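Local coordinates for pseudoaglycone deacetylase Dbv21 (Actinoplanes teichomyceticus, PDB 3DFI), which probably removes an acetyl group from the sugar of the A40926 pseudoaglycone, as a zinc-binding deacetylase of the PIG-L family in lipoglycopeptide antibiotic biosynthesis, at residues E214-K219 against K243-A248. Numbering follows the deposited sequence.
Sequences EARTRK and KLDEHA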
ATOM      1  N   GLU A 214      10.610  -9.238 -15.618  1.00 51.23           N
ATOM      2  CA  GLU A 214      10.050 -10.233 -14.715  1.00 51.28           C
ATOM      3  C   GLU A 214       9.426  -9.606 -13.459  1.00 50.88           C
ATOM      4  O   GLU A 214       8.411 -10.114 -12.964  1.00 50.56           O
ATOM      5  CB  GLU A 214      11.052 -11.349 -14.384  1.00 51.78           C
ATOM      6  CG  GLU A 214      11.632 -11.331 -12.980  1.00 53.39           C
ATOM      7  CD  GLU A 214      11.947 -12.726 -12.451  1.00 55.77           C
ATOM      8  OE1 GLU A 214      13.147 -13.085 -12.374  1.00 57.40           O
ATOM      9  OE2 GLU A 214      10.997 -13.463 -12.116  1.00 56.95           O
ATOM     10  N   ALA A 215      10.001  -8.503 -12.965  1.00 50.00           N
ATOM     11  CA  ALA A 215       9.435  -7.819 -11.803  1.00 49.87           C
ATOM     12  C   ALA A 215       8.042  -7.266 -12.125  1.00 49.99           C
ATOM     13  O   ALA A 215       7.130  -7.369 -11.304  1.00 49.43           O
ATOM     14  CB  ALA A 215      10.361  -6.717 -11.302  1.00 49.77           C
ATOM     15  N   ARG A 216       7.879  -6.715 -13.335  1.00 50.18           N
ATOM     16  CA  ARG A 216       6.575  -6.207 -13.789  1.00 50.11           C
ATOM     17  C   ARG A 216       5.574  -7.348 -13.986  1.00 49.88           C
ATOM     18  O   ARG A 216       4.410  -7.236 -13.601  1.00 49.82           O
ATOM     19  CB  ARG A 216       6.737  -5.395 -15.080  1.00 50.13           C
ATOM     20  CG  ARG A 216       5.444  -5.052 -15.815  1.00 50.53           C
ATOM     21  CD  ARG A 216       5.750  -4.817 -17.283  1.00 54.57           C
ATOM     22  NE  ARG A 216       4.584  -4.840 -18.167  1.00 57.31           N
ATOM     23  CZ  ARG A 216       3.879  -5.921 -18.506  1.00 58.95           C
ATOM     24  NH1 ARG A 216       2.855  -5.788 -19.339  1.00 58.38           N
ATOM     25  NH2 ARG A 216       4.163  -7.125 -18.010  1.00 60.27           N
ATOM     26  N   THR A 217       6.037  -8.436 -14.597  1.00 49.81           N
ATOM     27  CA  THR A 217       5.228  -9.649 -14.769  1.00 49.79           C
ATOM     28  C   THR A 217       4.779 -10.187 -13.403  1.00 49.86           C
ATOM     29  O   THR A 217       3.593 -10.504 -13.203  1.00 50.37           O
ATOM     30  CB  THR A 217       5.981 -10.700 -15.641  1.00 49.66           C
ATOM     31  OG1 THR A 217       6.075 -10.206 -16.980  1.00 49.65           O
ATOM     32  CG2 THR A 217       5.262 -12.042 -15.691  1.00 50.74           C
ATOM     33  N   ARG A 218       5.703 -10.249 -12.449  1.00 48.84           N
ATOM     34  CA  ARG A 218       5.346 -10.697 -11.103  1.00 48.62           C
ATOM     35  C   ARG A 218       4.355  -9.765 -10.396  1.00 48.33           C
ATOM     36  O   ARG A 218       3.452 -10.240  -9.703  1.00 47.52           O
ATOM     37  CB  ARG A 218       6.582 -10.919 -10.245  1.00 48.32           C
ATOM     38  CG  ARG A 218       7.421 -12.109 -10.712  1.00 49.41           C
ATOM     39  CD  ARG A 218       8.713 -12.148  -9.920  1.00 50.32           C
ATOM     40  NE  ARG A 218       8.486 -12.743  -8.609  1.00 50.31           N
ATOM     41  CZ  ARG A 218       9.284 -12.617  -7.565  1.00 49.55           C
ATOM     42  NH1 ARG A 218       8.966 -13.226  -6.439  1.00 50.72           N
ATOM     43  NH2 ARG A 218      10.384 -11.882  -7.637  1.00 51.16           N
ATOM     44  N   LYS A 219       4.514  -8.450 -10.577  1.00 47.93           N
ATOM     45  CA  LYS A 219       3.540  -7.488 -10.025  1.00 47.63           C
ATOM     46  C   LYS A 219       2.108  -7.770 -10.552  1.00 47.71           C
ATOM     47  O   LYS A 219       1.164  -7.851  -9.768  1.00 48.32           O
ATOM     48  CB  LYS A 219       3.935  -6.057 -10.381  1.00 47.32           C
ATOM     49  CG  LYS A 219       2.958  -5.011  -9.860  1.00 48.35           C
ATOM     50  CD  LYS A 219       3.229  -3.598 -10.406  1.00 47.33           C
ATOM     51  CE  LYS A 219       2.269  -2.610  -9.752  1.00 47.92           C
ATOM     52  NZ  LYS A 219       2.680  -1.170  -9.855  1.00 48.17           N
ATOM     53  N   LYS A 243      -3.825   0.570 -18.234  1.00 52.18           N
ATOM     54  CA  LYS A 243      -3.761   1.880 -17.604  1.00 52.40           C
ATOM     55  C   LYS A 243      -2.448   2.040 -16.813  1.00 52.31           C
ATOM     56  O   LYS A 243      -1.773   3.084 -16.902  1.00 52.41           O
ATOM     57  CB  LYS A 243      -4.980   2.066 -16.692  1.00 53.15           C
ATOM     58  CG  LYS A 243      -5.173   3.470 -16.109  1.00 54.79           C
ATOM     59  CD  LYS A 243      -5.795   4.432 -17.147  1.00 55.27           C
ATOM     60  CE  LYS A 243      -5.906   5.857 -16.585  1.00 56.58           C
ATOM     61  NZ  LYS A 243      -6.192   6.899 -17.630  1.00 58.86           N
ATOM     62  N   LEU A 244      -2.076   0.997 -16.073  1.00 51.15           N
ATOM     63  CA  LEU A 244      -0.840   0.999 -15.302  1.00 51.14           C
ATOM     64  C   LEU A 244       0.409   1.057 -16.187  1.00 51.01           C
ATOM     65  O   LEU A 244       1.366   1.734 -15.839  1.00 49.69           O
ATOM     66  CB  LEU A 244      -0.765  -0.203 -14.350  1.00 50.67           C
ATOM     67  CG  LEU A 244      -1.735  -0.271 -13.156  1.00 51.59           C
ATOM     68  CD1 LEU A 244      -1.372  -1.438 -12.220  1.00 50.38           C
ATOM     69  CD2 LEU A 244      -1.816   1.036 -12.352  1.00 50.39           C
ATOM     70  N   ASP A 245       0.397   0.315 -17.300  1.00 50.73           N
ATOM     71  CA  ASP A 245       1.488   0.334 -18.279  1.00 51.76           C
ATOM     72  C   ASP A 245       1.634   1.692 -18.936  1.00 51.82           C
ATOM     73  O   ASP A 245       2.756   2.160 -19.186  1.00 51.56           O
ATOM     74  CB  ASP A 245       1.234  -0.704 -19.388  1.00 52.14           C
ATOM     75  CG  ASP A 245       1.767  -2.075 -19.039  1.00 53.56           C
ATOM     76  OD1 ASP A 245       2.642  -2.168 -18.141  1.00 56.61           O
ATOM     77  OD2 ASP A 245       1.320  -3.053 -19.665  1.00 53.56           O
ATOM     78  N   GLU A 246       0.486   2.294 -19.251  1.00 52.38           N
ATOM     79  CA  GLU A 246       0.426   3.622 -19.859  1.00 53.56           C
ATOM     80  C   GLU A 246       0.925   4.679 -18.877  1.00 53.29           C
ATOM     81  O   GLU A 246       1.694   5.560 -19.269  1.00 53.67           O
ATOM     82  CB  GLU A 246      -0.997   3.949 -20.290  1.00 53.09           C
ATOM     83  CG  GLU A 246      -1.217   5.407 -20.690  1.00 55.52           C
ATOM     84  CD  GLU A 246      -2.678   5.722 -20.973  1.00 55.79           C
ATOM     85  OE1 GLU A 246      -3.562   5.244 -20.218  1.00 58.98           O
ATOM     86  OE2 GLU A 246      -2.942   6.451 -21.950  1.00 59.55           O
ATOM     87  N   HIS A 247       0.478   4.591 -17.620  1.00 52.94           N
ATOM     88  CA  HIS A 247       0.921   5.519 -16.566  1.00 53.00           C
ATOM     89  C   HIS A 247       2.450   5.520 -16.444  1.00 53.18           C
ATOM     90  O   HIS A 247       3.065   6.633 -16.560  1.00 52.93           O
ATOM     91  CB  HIS A 247       0.281   5.189 -15.201  1.00 52.52           C
ATOM     92  CG  HIS A 247       0.704   6.127 -14.102  1.00 52.09           C
ATOM     93  ND1 HIS A 247       0.270   7.436 -14.031  1.00 49.89           N
ATOM     94  CD2 HIS A 247       1.532   5.948 -13.043  1.00 50.58           C
ATOM     95  CE1 HIS A 247       0.821   8.024 -12.984  1.00 51.16           C
ATOM     96  NE2 HIS A 247       1.580   7.139 -12.359  1.00 51.47           N
ATOM     97  N   ALA A 248       3.040   4.251 -16.224  1.00 54.10           N
ATOM     98  CA  ALA A 248       4.488   4.050 -16.166  1.00 54.77           C
ATOM     99  C   ALA A 248       5.176   4.627 -17.399  1.00 55.69           C
ATOM    100  O   ALA A 248       6.209   5.312 -17.298  1.00 55.43           O
ATOM    101  CB  ALA A 248       4.791   2.566 -16.054  1.00 54.92           C
TER
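Arg216 NH1 donates to Asp245 OD2 at 3.2 Å, the shorter arm of a two-pronged salt bridge between helices 213-223 and 240-251 of this PIG-L-type alpha/beta domain. NH1 comes to the syn lone pair of OD2, and OD2 itself is tilted 21° from the guanidinium plane. The guanidinium and carboxylate planes are turned only 18° from each other, so the two groups meet edge to edge, close to coplanar, which should restrict rotation of both. The arginine gets there by reach: CG stands anti to the backbone N (chi1 168°) and the chain runs extended to NE, helping to span the 9.4 Å between the CA atoms of Arg216 and Asp245, the nearest CA pair of segments 214-219 and 243-248. Tyr257 touches both charged side chains, and Phe220 packs on Asp245. The bridge lies at the surface, away from the zinc site. One turn on from Arg216, Lys219 NZ forms a salt bridge with Glu259 OE2 and hydrogen bonds with Tyr257 OH and Leu22 O. The second arm of the Arg216 pairing, from NE to Asp245 OD1 at 3.3 Å, is weak and bent at the hydrogen.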